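Local coordinates for putative enoyl-CoA hydratase (Streptomyces avermitilis, PDB 3GKB), which probably acts as an enoyl-CoA hydratase or related crotonase-family enzyme on acyl-CoA thioesters, though its substrate and reaction are not established, at residues I22-P27 against A34-E39; E100-Q105 against A126-A131; L173-F178 against L273-A278. All blocks are in the same frame, centred on the assembly; numbering follows the deposited sequence.

Contact 1 of 3, residues I22-P27 against A34-E39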
ATOM      1  N   ILE B  22     -20.776  17.122  11.203  1.00 16.46           N
ATOM      2  CA  ILE B  22     -21.116  17.977  10.084  1.00 16.22           C
ATOM      3  C   ILE B  22     -21.937  17.114   9.141  1.00 16.74           C
ATOM      4  O   ILE B  22     -21.452  16.116   8.635  1.00 15.66           O
ATOM      5  CB  ILE B  22     -19.845  18.552   9.404  1.00 16.29           C
ATOM      6  CG1 ILE B  22     -19.055  19.434  10.397  1.00 16.50           C
ATOM      7  CG2 ILE B  22     -20.215  19.331   8.174  1.00 15.81           C
ATOM      8  CD1 ILE B  22     -17.732  19.967   9.837  1.00 17.05           C
ATOM      9  N   ILE B  23     -23.193  17.487   8.947  1.00 16.79           N
ATOM     10  CA  ILE B  23     -24.112  16.718   8.126  1.00 17.23           C
ATOM     11  C   ILE B  23     -24.343  17.508   6.853  1.00 16.37           C
ATOM     12  O   ILE B  23     -24.851  18.641   6.889  1.00 17.05           O
ATOM     13  CB  ILE B  23     -25.479  16.489   8.838  1.00 18.45           C
ATOM     14  CG1 ILE B  23     -25.262  15.798  10.200  1.00 22.07           C
ATOM     15  CG2 ILE B  23     -26.405  15.661   7.921  1.00 19.44           C
ATOM     16  CD1 ILE B  23     -26.498  15.789  11.118  1.00 26.48           C
ATOM     17  N   LEU B  24     -23.985  16.897   5.728  1.00 16.57           N
ATOM     18  CA  LEU B  24     -24.050  17.517   4.426  1.00 16.94           C
ATOM     19  C   LEU B  24     -25.461  17.316   3.846  1.00 17.77           C
ATOM     20  O   LEU B  24     -25.966  16.196   3.826  1.00 17.26           O
ATOM     21  CB  LEU B  24     -22.967  16.918   3.513  1.00 17.41           C
ATOM     22  CG  LEU B  24     -21.525  17.035   4.056  1.00 17.82           C
ATOM     23  CD1 LEU B  24     -20.610  15.950   3.479  1.00 17.64           C
ATOM     24  CD2 LEU B  24     -20.969  18.385   3.753  1.00 16.82           C
ATOM     25  N   ASP B  25     -26.107  18.416   3.448  1.00 18.42           N
ATOM     26  CA  ASP B  25     -27.534  18.410   3.074  1.00 19.77           C
ATOM     27  C   ASP B  25     -27.817  19.516   2.058  1.00 19.55           C
ATOM     28  O   ASP B  25     -28.111  20.678   2.423  1.00 19.11           O
ATOM     29  CB  ASP B  25     -28.414  18.550   4.322  1.00 20.15           C
ATOM     30  CG  ASP B  25     -29.902  18.253   4.064  1.00 23.75           C
ATOM     31  OD1 ASP B  25     -30.304  18.009   2.905  1.00 25.35           O
ATOM     32  OD2 ASP B  25     -30.681  18.220   5.062  1.00 29.00           O
ATOM     33  N   ASN B  26     -27.654  19.165   0.779  1.00 18.56           N
ATOM     34  CA  ASN B  26     -27.819  20.106  -0.327  1.00 19.27           C
ATOM     35  C   ASN B  26     -28.619  19.429  -1.431  1.00 19.32           C
ATOM     36  O   ASN B  26     -28.058  18.967  -2.424  1.00 19.61           O
ATOM     37  CB  ASN B  26     -26.464  20.586  -0.850  1.00 18.36           C
ATOM     38  CG  ASN B  26     -26.588  21.600  -1.928  1.00 21.05           C
ATOM     39  OD1 ASN B  26     -27.466  22.454  -1.875  1.00 20.55           O
ATOM     40  ND2 ASN B  26     -25.682  21.555  -2.905  1.00 21.29           N
ATOM     41  N   PRO B  27     -29.949  19.372  -1.269  1.00 20.05           N
ATOM     42  CA  PRO B  27     -30.803  18.714  -2.255  1.00 20.06           C
ATOM     43  C   PRO B  27     -30.622  19.227  -3.683  1.00 19.98           C
ATOM     44  O   PRO B  27     -30.280  20.389  -3.885  1.00 20.45           O
ATOM     45  CB  PRO B  27     -32.212  19.035  -1.761  1.00 20.70           C
ATOM     46  CG  PRO B  27     -32.081  19.285  -0.353  1.00 21.05           C
ATOM     47  CD  PRO B  27     -30.734  19.898  -0.141  1.00 20.68           C
ATOM     48  N   ALA B  34     -20.548  26.288  -5.144  1.00 18.69           N
ATOM     49  CA  ALA B  34     -19.762  27.385  -4.587  1.00 18.65           C
ATOM     50  C   ALA B  34     -20.189  27.736  -3.171  1.00 18.36           C
ATOM     51  O   ALA B  34     -19.330  28.035  -2.325  1.00 18.18           O
ATOM     52  CB  ALA B  34     -19.829  28.628  -5.475  1.00 18.19           C
ATOM     53  N   THR B  35     -21.496  27.674  -2.910  1.00 19.19           N
ATOM     54  CA  THR B  35     -22.012  27.943  -1.585  1.00 19.40           C
ATOM     55  C   THR B  35     -21.508  26.917  -0.575  1.00 18.85           C
ATOM     56  O   THR B  35     -21.028  27.289   0.488  1.00 17.64           O
ATOM     57  CB  THR B  35     -23.562  28.072  -1.561  1.00 20.49           C
ATOM     58  OG1 THR B  35     -23.952  29.160  -2.420  1.00 21.36           O
ATOM     59  CG2 THR B  35     -24.042  28.358  -0.145  1.00 19.85           C
ATOM     60  N   MET B  36     -21.565  25.632  -0.914  1.00 18.30           N
ATOM     61  CA  MET B  36     -21.037  24.616   0.012  1.00 18.35           C
ATOM     62  C   MET B  36     -19.537  24.798   0.276  1.00 17.75           C
ATOM     63  O   MET B  36     -19.085  24.637   1.409  1.00 18.14           O
ATOM     64  CB  MET B  36     -21.299  23.177  -0.468  1.00 17.72           C
ATOM     65  CG  MET B  36     -20.917  22.097   0.585  1.00 18.50           C
ATOM     66  SD  MET B  36     -21.000  20.341   0.031  1.00 12.77           S
ATOM     67  CE  MET B  36     -22.812  20.119  -0.068  1.00 18.22           C
ATOM     68  N   MET B  37     -18.782  25.098  -0.766  1.00 17.22           N
ATOM     69  CA  MET B  37     -17.340  25.303  -0.648  1.00 17.37           C
ATOM     70  C   MET B  37     -17.043  26.427   0.361  1.00 17.83           C
ATOM     71  O   MET B  37     -16.137  26.324   1.187  1.00 17.59           O
ATOM     72  CB  MET B  37     -16.738  25.617  -2.028  1.00 17.49           C
ATOM     73  CG  MET B  37     -16.717  24.434  -3.007  1.00 17.51           C
ATOM     74  SD  MET B  37     -16.284  24.739  -4.742  1.00 11.76           S
ATOM     75  CE  MET B  37     -14.539  25.051  -4.573  1.00 18.42           C
ATOM     76  N   ARG B  38     -17.832  27.500   0.294  1.00 18.28           N
ATOM     77  CA  ARG B  38     -17.644  28.628   1.204  1.00 19.46           C
ATOM     78  C   ARG B  38     -18.067  28.259   2.624  1.00 18.53           C
ATOM     79  O   ARG B  38     -17.372  28.606   3.589  1.00 19.32           O
ATOM     80  CB  ARG B  38     -18.426  29.846   0.667  1.00 19.93           C
ATOM     81  CG  ARG B  38     -18.366  31.076   1.502  1.00 26.70           C
ATOM     82  CD  ARG B  38     -18.875  32.270   0.672  1.00 31.84           C
ATOM     83  NE  ARG B  38     -20.320  32.234   0.432  1.00 37.38           N
ATOM     84  CZ  ARG B  38     -20.944  31.831  -0.683  1.00 40.84           C
ATOM     85  NH1 ARG B  38     -20.281  31.383  -1.756  1.00 43.21           N
ATOM     86  NH2 ARG B  38     -22.273  31.885  -0.725  1.00 42.05           N
ATOM     87  N   GLU B  39     -19.178  27.532   2.752  1.00 18.73           N
ATOM     88  CA  GLU B  39     -19.699  27.166   4.068  1.00 19.46           C
ATOM     89  C   GLU B  39     -18.774  26.151   4.755  1.00 18.90           C
ATOM     90  O   GLU B  39     -18.572  26.229   5.964  1.00 17.52           O
ATOM     91  CB  GLU B  39     -21.144  26.642   3.994  1.00 19.82           C
ATOM     92  CG  GLU B  39     -22.164  27.718   3.635  1.00 21.43           C
ATOM     93  CD  GLU B  39     -23.596  27.234   3.652  1.00 25.45           C
ATOM     94  OE1 GLU B  39     -23.853  26.007   3.649  1.00 24.50           O
ATOM     95  OE2 GLU B  39     -24.494  28.108   3.642  1.00 25.72           O
TER
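The flat carboxamide of Asn26 takes little part in its own contact with Met36: residues 34-39 place no atom within 4.2 Å of either face or any edge of the amide, and the methyl CE of Met36 rests instead on Asn26 CB at 3.8 Å. The amide is held from elsewhere, its ND2 donating to Val31 O in the loop between the two segments. This is the opening of a beta-alpha-beta crossover in the crotonase fold, in which strand 19-24 runs into a short loop, helix 34-48 covers the sheet, and strand 55-60 returns parallel to the first.

The segments stand well apart, their nearest CA atoms, those of Asn26 and Met36, being 8.2 Å from each other, and one long side chain spans the interval. Met36 runs out extended, with CG anti to the backbone N (chi1 -172°), and then bends at chi3 (-72°), which turns CE toward Asn26 while SD stays beside Leu24. No hydrogen bond crosses; the contact is apolar and mostly buried. Polar ties instead fasten the loop: Asn30 accepts from Asn26 N through OD1 and donates to Leu24 O through ND2. On the helix, Glu39 turns its carboxylate to Thr10 and Ser9 near the chain start. The other end of the apolar bridge is Leu24, whose CD2 lies 4.2 Å from Met36 SD.

Contact 2 of 3, residues E100-Q105 against A126-A131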
ATOM      1  N   GLU B 100      -7.496  20.077   0.820  1.00 16.27           N
ATOM      2  CA  GLU B 100      -6.352  20.569   1.571  1.00 17.03           C
ATOM      3  C   GLU B 100      -6.746  21.149   2.923  1.00 17.09           C
ATOM      4  O   GLU B 100      -6.026  20.975   3.897  1.00 17.38           O
ATOM      5  CB  GLU B 100      -5.511  21.541   0.726  1.00 17.57           C
ATOM      6  CG  GLU B 100      -4.800  20.810  -0.430  1.00 18.25           C
ATOM      7  CD  GLU B 100      -3.935  19.661   0.060  1.00 18.47           C
ATOM      8  OE1 GLU B 100      -2.833  19.895   0.624  1.00 16.79           O
ATOM      9  OE2 GLU B 100      -4.382  18.504  -0.097  1.00 18.05           O
ATOM     10  N   LEU B 101      -7.912  21.797   3.014  1.00 17.70           N
ATOM     11  CA  LEU B 101      -8.408  22.261   4.336  1.00 18.26           C
ATOM     12  C   LEU B 101      -8.647  21.053   5.264  1.00 17.66           C
ATOM     13  O   LEU B 101      -8.182  21.013   6.398  1.00 17.35           O
ATOM     14  CB  LEU B 101      -9.680  23.062   4.140  1.00 18.53           C
ATOM     15  CG  LEU B 101     -10.275  23.788   5.349  1.00 22.41           C
ATOM     16  CD1 LEU B 101      -9.303  24.811   5.895  1.00 23.69           C
ATOM     17  CD2 LEU B 101     -11.578  24.404   4.874  1.00 25.67           C
ATOM     18  N   ILE B 102      -9.324  20.035   4.747  1.00 16.99           N
ATOM     19  CA  ILE B 102      -9.582  18.800   5.516  1.00 16.20           C
ATOM     20  C   ILE B 102      -8.264  18.127   5.963  1.00 16.42           C
ATOM     21  O   ILE B 102      -8.106  17.720   7.135  1.00 16.92           O
ATOM     22  CB  ILE B 102     -10.449  17.802   4.693  1.00 15.94           C
ATOM     23  CG1 ILE B 102     -11.857  18.360   4.465  1.00 15.57           C
ATOM     24  CG2 ILE B 102     -10.539  16.452   5.408  1.00 15.99           C
ATOM     25  CD1 ILE B 102     -12.663  17.697   3.327  1.00 15.17           C
ATOM     26  N   ARG B 103      -7.336  17.975   5.035  1.00 16.11           N
ATOM     27  CA  ARG B 103      -6.075  17.266   5.325  1.00 16.62           C
ATOM     28  C   ARG B 103      -5.265  17.937   6.450  1.00 16.61           C
ATOM     29  O   ARG B 103      -4.537  17.265   7.154  1.00 16.92           O
ATOM     30  CB  ARG B 103      -5.158  17.223   4.100  1.00 16.76           C
ATOM     31  CG  ARG B 103      -5.507  16.171   3.056  1.00 17.80           C
ATOM     32  CD  ARG B 103      -4.259  15.607   2.370  1.00 16.69           C
ATOM     33  NE  ARG B 103      -3.390  16.644   1.844  1.00 15.39           N
ATOM     34  CZ  ARG B 103      -2.073  16.753   2.033  1.00 18.97           C
ATOM     35  NH1 ARG B 103      -1.417  17.775   1.477  1.00 17.62           N
ATOM     36  NH2 ARG B 103      -1.388  15.854   2.722  1.00 19.02           N
ATOM     37  N   HIS B 104      -5.374  19.263   6.570  1.00 15.94           N
ATOM     38  CA  HIS B 104      -4.612  20.025   7.576  1.00 16.68           C
ATOM     39  C   HIS B 104      -5.402  20.415   8.838  1.00 16.37           C
ATOM     40  O   HIS B 104      -4.895  21.148   9.712  1.00 15.95           O
ATOM     41  CB  HIS B 104      -3.986  21.237   6.893  1.00 17.41           C
ATOM     42  CG  HIS B 104      -2.996  20.856   5.841  1.00 18.98           C
ATOM     43  ND1 HIS B 104      -3.321  20.797   4.506  1.00 20.74           N
ATOM     44  CD2 HIS B 104      -1.696  20.485   5.935  1.00 20.14           C
ATOM     45  CE1 HIS B 104      -2.254  20.421   3.818  1.00 21.66           C
ATOM     46  NE2 HIS B 104      -1.255  20.230   4.662  1.00 20.39           N
ATOM     47  N   GLN B 105      -6.621  19.894   8.958  1.00 15.93           N
ATOM     48  CA  GLN B 105      -7.498  20.210  10.099  1.00 16.99           C
ATOM     49  C   GLN B 105      -6.840  19.704  11.398  1.00 16.73           C
ATOM     50  O   GLN B 105      -6.248  18.601  11.423  1.00 16.24           O
ATOM     51  CB  GLN B 105      -8.873  19.586   9.882  1.00 16.29           C
ATOM     52  CG  GLN B 105     -10.003  20.048  10.842  1.00 16.78           C
ATOM     53  CD  GLN B 105     -10.439  21.494  10.613  1.00 16.38           C
ATOM     54  OE1 GLN B 105     -10.300  22.044   9.510  1.00 19.82           O
ATOM     55  NE2 GLN B 105     -10.976  22.119  11.660  1.00 16.81           N
ATOM     56  N   ALA B 126     -11.407  10.902   0.568  1.00 13.91           N
ATOM     57  CA  ALA B 126     -10.012  10.412   0.681  1.00 14.03           C
ATOM     58  C   ALA B 126      -9.125  11.350   1.500  1.00 13.38           C
ATOM     59  O   ALA B 126      -8.099  10.939   2.017  1.00 13.64           O
ATOM     60  CB  ALA B 126      -9.409  10.217  -0.708  1.00 14.42           C
ATOM     61  N   ALA B 127      -9.547  12.600   1.648  1.00 14.33           N
ATOM     62  CA  ALA B 127      -8.734  13.649   2.302  1.00 14.34           C
ATOM     63  C   ALA B 127      -8.809  13.579   3.838  1.00 14.12           C
ATOM     64  O   ALA B 127      -7.890  14.025   4.538  1.00 13.75           O
ATOM     65  CB  ALA B 127      -9.196  15.026   1.850  1.00 14.37           C
ATOM     66  N   ALA B 128      -9.896  13.014   4.352  1.00 14.03           N
ATOM     67  CA  ALA B 128     -10.094  12.910   5.800  1.00 14.08           C
ATOM     68  C   ALA B 128      -9.062  11.966   6.426  1.00 14.72           C
ATOM     69  O   ALA B 128      -8.516  11.081   5.756  1.00 14.51           O
ATOM     70  CB  ALA B 128     -11.499  12.449   6.117  1.00 13.63           C
ATOM     71  N   ASP B 129      -8.807  12.129   7.725  1.00 14.17           N
ATOM     72  CA  ASP B 129      -7.875  11.249   8.406  1.00 14.45           C
ATOM     73  C   ASP B 129      -8.286   9.787   8.288  1.00 14.44           C
ATOM     74  O   ASP B 129      -7.443   8.892   8.105  1.00 13.35           O
ATOM     75  CB  ASP B 129      -7.706  11.601   9.882  1.00 14.24           C
ATOM     76  CG  ASP B 129      -7.069  12.967  10.102  1.00 17.13           C
ATOM     77  OD1 ASP B 129      -6.304  13.462   9.239  1.00 15.98           O
ATOM     78  OD2 ASP B 129      -7.367  13.551  11.180  1.00 19.63           O
ATOM     79  N   MET B 130      -9.591   9.529   8.397  1.00 14.42           N
ATOM     80  CA  MET B 130     -10.080   8.152   8.261  1.00 15.53           C
ATOM     81  C   MET B 130     -11.479   8.141   7.658  1.00 15.74           C
ATOM     82  O   MET B 130     -12.269   9.097   7.852  1.00 15.79           O
ATOM     83  CB  MET B 130      -9.998   7.355   9.606  1.00 17.17           C
ATOM     84  CG  MET B 130     -10.588   7.948  10.855  1.00 18.12           C
ATOM     85  SD  MET B 130     -10.014   7.177  12.484  1.00  8.53           S
ATOM     86  CE  MET B 130      -8.561   8.104  12.865  1.00 17.45           C
ATOM     87  N   ALA B 131     -11.774   7.084   6.899  1.00 14.09           N
ATOM     88  CA  ALA B 131     -13.049   6.930   6.225  1.00 14.15           C
ATOM     89  C   ALA B 131     -13.522   5.478   6.412  1.00 13.81           C
ATOM     90  O   ALA B 131     -12.765   4.521   6.164  1.00 13.87           O
ATOM     91  CB  ALA B 131     -12.924   7.220   4.755  1.00 14.29           C
TER
HETATM   92  O   HOH W   1      -7.631  15.995   9.155  1.00 19.86           O
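Ile102 and Arg103, at the end of helix 96-103, press on Ala127 and Ala128, where helix 120-127 gives way to strand 130-134. The tight part centres on one methyl: Ile102 CG2 is 3.6 Å from Ala128 CA and 4.1 Å from Ala127 CB, placed there because it stands anti to the backbone N. Beside it, Arg103 CG lies 3.5 Å from Ala127 O. Alanine methyls let the backbones come close, to 5.4 Å between the CA atoms of Arg103 and Ala127.

No direct hydrogen bond joins the segments. On the looser side water 1 spans the gap, donating to Ile102 O at 2.7 Å and more weakly to Asp129 OD1. The far end of Arg103 turns back on its own helix: it grips Glu100 side-on, with NE to OE2 and NH1 to OE1 (2.7 Å), both oxygens close to the guanidinium plane. This two-nitrogen grip holds the rotation of the guanidinium, and NH2 adds a bond to Asp227 O.

Asp129 also pairs with Lys221 and with Arg165 of the second subunit. Leu44 of helix 34-48 packs on Ile102, Tyr158 of helix 155-163 on Ala127, and Thr109 and Val111 of strand 108-113 on Ala128.

Contact 3 of 3, residues L173-F178 against L273-A278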
ATOM      1  N   LEU B 173      -8.808   6.321 -14.803  1.00 12.40           N
ATOM      2  CA  LEU B 173      -9.066   6.099 -16.226  1.00 12.78           C
ATOM      3  C   LEU B 173     -10.226   5.144 -16.465  1.00 13.07           C
ATOM      4  O   LEU B 173     -10.966   5.329 -17.415  1.00 13.93           O
ATOM      5  CB  LEU B 173      -7.779   5.670 -16.938  1.00 12.62           C
ATOM      6  CG  LEU B 173      -6.725   6.774 -17.079  1.00 14.41           C
ATOM      7  CD1 LEU B 173      -5.440   6.229 -17.696  1.00 16.97           C
ATOM      8  CD2 LEU B 173      -7.208   8.005 -17.909  1.00 13.38           C
ATOM      9  N   THR B 174     -10.442   4.146 -15.604  1.00 13.40           N
ATOM     10  CA  THR B 174     -11.639   3.299 -15.761  1.00 13.76           C
ATOM     11  C   THR B 174     -12.878   4.103 -15.373  1.00 14.37           C
ATOM     12  O   THR B 174     -13.971   3.864 -15.874  1.00 13.46           O
ATOM     13  CB  THR B 174     -11.622   1.968 -14.972  1.00 14.15           C
ATOM     14  OG1 THR B 174     -11.689   2.190 -13.557  1.00 14.82           O
ATOM     15  CG2 THR B 174     -10.408   1.154 -15.311  1.00 13.91           C
ATOM     16  N   ALA B 175     -12.692   5.045 -14.457  1.00 16.05           N
ATOM     17  CA  ALA B 175     -13.766   5.916 -13.973  1.00 16.89           C
ATOM     18  C   ALA B 175     -14.980   5.131 -13.451  1.00 18.53           C
ATOM     19  O   ALA B 175     -16.080   5.643 -13.437  1.00 20.77           O
ATOM     20  CB  ALA B 175     -14.202   6.920 -15.055  1.00 17.80           C
ATOM     21  N   ASP B 176     -14.770   3.915 -12.986  1.00 17.66           N
ATOM     22  CA  ASP B 176     -15.867   3.123 -12.498  1.00 18.51           C
ATOM     23  C   ASP B 176     -16.184   3.429 -11.046  1.00 17.60           C
ATOM     24  O   ASP B 176     -15.380   4.015 -10.343  1.00 15.93           O
ATOM     25  CB  ASP B 176     -15.565   1.652 -12.692  1.00 19.17           C
ATOM     26  CG  ASP B 176     -15.729   1.219 -14.139  1.00 21.02           C
ATOM     27  OD1 ASP B 176     -16.693   1.699 -14.808  1.00 25.25           O
ATOM     28  OD2 ASP B 176     -14.902   0.400 -14.592  1.00 21.46           O
ATOM     29  N   LEU B 177     -17.389   3.060 -10.638  1.00 17.25           N
ATOM     30  CA  LEU B 177     -17.813   3.221  -9.260  1.00 17.09           C
ATOM     31  C   LEU B 177     -17.330   1.993  -8.512  1.00 16.50           C
ATOM     32  O   LEU B 177     -17.760   0.851  -8.820  1.00 17.69           O
ATOM     33  CB  LEU B 177     -19.338   3.335  -9.189  1.00 17.48           C
ATOM     34  CG  LEU B 177     -19.880   3.650  -7.795  1.00 17.61           C
ATOM     35  CD1 LEU B 177     -19.540   5.044  -7.442  1.00 15.56           C
ATOM     36  CD2 LEU B 177     -21.427   3.388  -7.750  1.00 19.17           C
ATOM     37  N   PHE B 178     -16.382   2.210  -7.604  1.00 14.70           N
ATOM     38  CA  PHE B 178     -15.801   1.157  -6.783  1.00 15.03           C
ATOM     39  C   PHE B 178     -16.682   0.898  -5.576  1.00 16.19           C
ATOM     40  O   PHE B 178     -17.141   1.819  -4.940  1.00 16.01           O
ATOM     41  CB  PHE B 178     -14.386   1.553  -6.332  1.00 14.31           C
ATOM     42  CG  PHE B 178     -13.382   1.424  -7.412  1.00 14.89           C
ATOM     43  CD1 PHE B 178     -12.433   0.398  -7.382  1.00 17.67           C
ATOM     44  CD2 PHE B 178     -13.403   2.275  -8.498  1.00 15.11           C
ATOM     45  CE1 PHE B 178     -11.527   0.256  -8.406  1.00 19.05           C
ATOM     46  CE2 PHE B 178     -12.487   2.114  -9.550  1.00 17.81           C
ATOM     47  CZ  PHE B 178     -11.556   1.104  -9.488  1.00 19.38           C
ATOM     48  N   LEU B 273     -24.511   7.105 -17.758  1.00 17.37           N
ATOM     49  CA  LEU B 273     -25.059   8.305 -18.368  1.00 16.58           C
ATOM     50  C   LEU B 273     -23.996   9.056 -19.158  1.00 16.91           C
ATOM     51  O   LEU B 273     -24.209   9.440 -20.320  1.00 13.94           O
ATOM     52  CB  LEU B 273     -25.685   9.197 -17.292  1.00 17.09           C
ATOM     53  CG  LEU B 273     -26.305  10.512 -17.757  1.00 20.06           C
ATOM     54  CD1 LEU B 273     -27.272  10.247 -18.920  1.00 25.79           C
ATOM     55  CD2 LEU B 273     -27.044  11.159 -16.617  1.00 22.27           C
ATOM     56  N   MET B 274     -22.822   9.255 -18.546  1.00 15.86           N
ATOM     57  CA  MET B 274     -21.767  10.004 -19.234  1.00 16.41           C
ATOM     58  C   MET B 274     -21.181   9.242 -20.430  1.00 15.81           C
ATOM     59  O   MET B 274     -20.828   9.852 -21.441  1.00 15.36           O
ATOM     60  CB  MET B 274     -20.655  10.460 -18.260  1.00 15.63           C
ATOM     61  CG  MET B 274     -21.133  11.492 -17.200  1.00 17.38           C
ATOM     62  SD  MET B 274     -21.971  12.992 -17.827  1.00 11.56           S
ATOM     63  CE  MET B 274     -20.822  13.593 -19.085  1.00 16.75           C
ATOM     64  N   ARG B 275     -21.116   7.916 -20.370  1.00 16.12           N
ATOM     65  CA  ARG B 275     -20.633   7.197 -21.558  1.00 18.27           C
ATOM     66  C   ARG B 275     -21.602   7.288 -22.717  1.00 19.90           C
ATOM     67  O   ARG B 275     -21.164   7.419 -23.863  1.00 20.67           O
ATOM     68  CB  ARG B 275     -20.286   5.761 -21.235  1.00 18.81           C
ATOM     69  CG  ARG B 275     -19.098   5.683 -20.285  1.00 17.89           C
ATOM     70  CD  ARG B 275     -18.565   4.286 -20.211  1.00 19.99           C
ATOM     71  NE  ARG B 275     -17.278   4.296 -19.514  1.00 21.30           N
ATOM     72  CZ  ARG B 275     -17.101   3.932 -18.257  1.00 19.57           C
ATOM     73  NH1 ARG B 275     -18.106   3.475 -17.542  1.00 20.15           N
ATOM     74  NH2 ARG B 275     -15.908   4.010 -17.715  1.00 20.21           N
ATOM     75  N   SER B 276     -22.898   7.255 -22.425  1.00 21.62           N
ATOM     76  CA  SER B 276     -23.889   7.412 -23.496  1.00 22.61           C
ATOM     77  C   SER B 276     -23.911   8.839 -24.059  1.00 22.55           C
ATOM     78  O   SER B 276     -24.105   9.019 -25.267  1.00 23.54           O
ATOM     79  CB  SER B 276     -25.252   6.964 -23.050  1.00 23.33           C
ATOM     80  OG  SER B 276     -25.778   7.851 -22.112  1.00 28.36           O
ATOM     81  N   VAL B 277     -23.729   9.857 -23.206  1.00 22.29           N
ATOM     82  CA  VAL B 277     -23.520  11.221 -23.693  1.00 21.86           C
ATOM     83  C   VAL B 277     -22.320  11.283 -24.650  1.00 22.66           C
ATOM     84  O   VAL B 277     -22.398  11.894 -25.718  1.00 21.56           O
ATOM     85  CB  VAL B 277     -23.335  12.261 -22.552  1.00 21.50           C
ATOM     86  CG1 VAL B 277     -22.873  13.600 -23.104  1.00 22.05           C
ATOM     87  CG2 VAL B 277     -24.631  12.402 -21.756  1.00 21.45           C
ATOM     88  N   ALA B 278     -21.204  10.671 -24.268  1.00 22.77           N
ATOM     89  CA  ALA B 278     -20.015  10.650 -25.126  1.00 24.06           C
ATOM     90  C   ALA B 278     -20.280   9.915 -26.440  1.00 25.39           C
ATOM     91  O   ALA B 278     -19.860  10.392 -27.493  1.00 26.39           O
ATOM     92  CB  ALA B 278     -18.808  10.022 -24.380  1.00 23.78           C
TER
HETATM   93  O   HOH W   2     -13.300   4.896 -18.885  1.00 16.06           O
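Just past helix 165-174 the chain turns at Ala175, which has positive phi (54°), and its CA is still 10.3 Å from that of Arg275 on helix 270-280. Arg275 alone crosses this interval. Its chain is extended from CG to NE and delivers the guanidinium edge-first: NH2 lies 2.7 Å from Thr174 O, but the N-H...O angle of 121° makes the bond weak. Water 2 also sits at the guanidinium edge, in plane, accepting from Arg275 NH2 at 3.0 Å, and lies 2.8 Å from Leu173 O, to which it can donate.

The other terminal nitrogen, NH1, forms a long salt bridge of 3.6 Å with Asp176 OD1. Carboxylate and guanidinium planes lie 60° apart, so the charges meet without the coplanar, two-pronged pairing. In this crotonase-fold trimer, the last helix of the chain is thereby joined to a turn at the subunit interface: Asp176 OD2 pairs with Arg204 of the third subunit, and Asn208 of that subunit packs on Arg275. With an alanine here in place of Arg275, Asp176 OD1 is likely to lose its charged partner in this chain, and Thr174 O its weak donor. The methyl of Ala175 lies obliquely to the guanidinium, with CB 4.3 Å from Arg275 NH2.

Overall arrangement
The three contacts follow one another along the chain, each closing before the next opens. Contacts 1 and 2 both reach the six-stranded mixed sheet, through strands 19-24 and 130-134, and lie with centres about 16 Å apart and nearest atoms about 6 Å apart. Helix 34-48 connects them, since it starts in contact 1 and later packs against helix 96-103. Contact 3 stands off, its centre about 25 Å from that of contact 1 and about 26 Å from that of contact 2, across the chain's centre from the latter. Contact 1 is internal to its subunit, whereas contact 2 reaches the second subunit and contact 3 the third, tying sheet core and last helix to trimer interfaces.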